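Local coordinates for protein gastrodianin-4 (PDB 1XD6) that probably binds mannose as a monomeric bulb-type lectin of an orchid and is an antifungal protein, at residues A[16-19]-A[20-23]. Numbering follows the deposited sequence.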
loop_
_atom_site.group_PDB
_atom_site.type_symbol
_atom_site.label_atom_id
_atom_site.label_comp_id
_atom_site.label_asym_id
_atom_site.label_seq_id
_atom_site.Cartn_x
_atom_site.Cartn_y
_atom_site.Cartn_z
ATOM N N LEU A 16 -4.870 6.218 1.140
ATOM C CA LEU A 16 -5.789 6.145 0.019
ATOM C C LEU A 16 -7.179 5.980 0.619
ATOM O O LEU A 16 -7.341 5.303 1.644
ATOM C CB LEU A 16 -5.458 4.939 -0.864
ATOM C CG LEU A 16 -4.040 4.862 -1.442
ATOM C CD1 LEU A 16 -3.858 3.606 -2.300
ATOM C CD2 LEU A 16 -3.726 6.106 -2.245
ATOM N N ALA A 17 -8.183 6.569 -0.020
ATOM C CA ALA A 17 -9.544 6.469 0.487
ATOM C C ALA A 17 -10.510 6.139 -0.647
ATOM O O ALA A 17 -10.241 6.424 -1.811
ATOM C CB ALA A 17 -9.961 7.775 1.203
ATOM N N GLU A 18 -11.631 5.529 -0.296
ATOM C CA GLU A 18 -12.629 5.140 -1.270
ATOM C C GLU A 18 -13.871 4.853 -0.469
ATOM O O GLU A 18 -13.984 3.792 0.157
ATOM C CB GLU A 18 -12.185 3.898 -2.062
ATOM C CG GLU A 18 -12.688 3.898 -3.508
ATOM C CD GLU A 18 -14.202 3.774 -3.589
ATOM O OE1 GLU A 18 -14.883 4.792 -3.853
ATOM O OE2 GLU A 18 -14.711 2.666 -3.350
ATOM N N GLY A 19 -14.790 5.808 -0.450
ATOM C CA GLY A 19 -15.993 5.641 0.355
ATOM C C GLY A 19 -15.592 5.501 1.813
ATOM O O GLY A 19 -14.808 6.297 2.297
ATOM N N PRO A 20 -16.104 4.489 2.506
ATOM C CA PRO A 20 -15.735 4.262 3.908
ATOM C C PRO A 20 -14.465 3.407 4.066
ATOM O O PRO A 20 -14.142 3.024 5.185
ATOM C CB PRO A 20 -16.949 3.498 4.439
ATOM C CG PRO A 20 -17.346 2.644 3.248
ATOM C CD PRO A 20 -17.104 3.509 2.038
ATOM N N TYR A 21 -13.794 3.095 2.963
ATOM C CA TYR A 21 -12.569 2.300 2.994
ATOM C C TYR A 21 -11.350 3.210 3.087
ATOM O O TYR A 21 -11.244 4.215 2.388
ATOM C CB TYR A 21 -12.450 1.401 1.762
ATOM C CG TYR A 21 -13.642 0.499 1.500
ATOM C CD1 TYR A 21 -14.026 0.184 0.187
ATOM C CD2 TYR A 21 -14.384 -0.046 2.553
ATOM C CE1 TYR A 21 -15.122 -0.656 -0.061
ATOM C CE2 TYR A 21 -15.485 -0.879 2.312
ATOM C CZ TYR A 21 -15.842 -1.176 1.013
ATOM O OH TYR A 21 -16.903 -2.002 0.792
ATOM N N LEU A 22 -10.439 2.848 3.971
ATOM C CA LEU A 22 -9.246 3.641 4.203
ATOM C C LEU A 22 -8.040 2.717 4.224
ATOM O O LEU A 22 -8.027 1.720 4.937
ATOM C CB LEU A 22 -9.365 4.396 5.535
ATOM C CG LEU A 22 -8.212 5.348 5.903
ATOM C CD1 LEU A 22 -8.239 6.616 5.071
ATOM C CD2 LEU A 22 -8.207 5.665 7.405
ATOM N N PHE A 23 -7.048 3.037 3.409
ATOM C CA PHE A 23 -5.798 2.297 3.380
ATOM C C PHE A 23 -4.722 3.292 3.815
ATOM O O PHE A 23 -4.389 4.217 3.081
ATOM C CB PHE A 23 -5.539 1.783 1.967
ATOM C CG PHE A 23 -4.385 0.838 1.858
ATOM C CD1 PHE A 23 -4.369 -0.360 2.561
ATOM C CD2 PHE A 23 -3.338 1.109 0.997
ATOM C CE1 PHE A 23 -3.298 -1.252 2.424
ATOM C CE2 PHE A 23 -2.271 0.225 0.857
ATOM C CZ PHE A 23 -2.256 -0.952 1.553
HETATM O O HOH W 1 -12.550 6.539 3.939
#
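Leu-16 and Phe-23 stand side by side on one face of a beta hairpin with a two-residue loop, showing how a tight turn sets side chains in pairs across two strands. CD1 of Leu-16 comes to 4.2 Å from CD2 of Phe-23, approaching the ring obliquely. The two reach this position by different torsions: Leu-16 carries CG anti to its carbonyl carbon (chi1 -57°), whereas the benzyl group of Phe-23 is swung opposite its own nitrogen (chi1 -171°). Both are buried and share Leu-85 of strand 84-87 as a neighbour, so this face of the hairpin packs into the apolar interior of the bulb-type lectin domain.

Farther along the same face, the ring of Tyr-21 slants toward the turn end, CG lying beside its own backbone N. Its CB lies 3.3 Å from O of Glu-18, and that oxygen looks obliquely at the ring; the Glu-18 carboxylate keeps more distance, and both side chains touch Leu-87. The other face carries Ala-17 and Leu-22, which meet loosely, CB of Ala-17 to CD1 of Leu-22 being 4.4 Å.

Reciprocal backbone hydrogen bonds join the antiparallel pairs Leu-16 with Phe-23 and Glu-18 with Tyr-21. The straightest runs from N of Phe-23 to O of Leu-16 (2.9 Å, 179° at the hydrogen), while N of Tyr-21 meets O of Glu-18 from above the carbonyl plane. Between them, CA of Ala-17 makes a CH...O contact with O of Tyr-21 (3.4 Å).

Gly-19 and Pro-20 form the corners of a type II' turn, Gly-19 supplying the positive phi of its first corner. A water donates to O of Gly-19 (2.8 Å) and to O of Tyr-21, giving the latter a second polar partner beside N of Glu-18. The chemistry thus divides along the hairpin, from apolar packing at the Leu-16 and Phe-23 end to hydrated, exposed backbone at the turn.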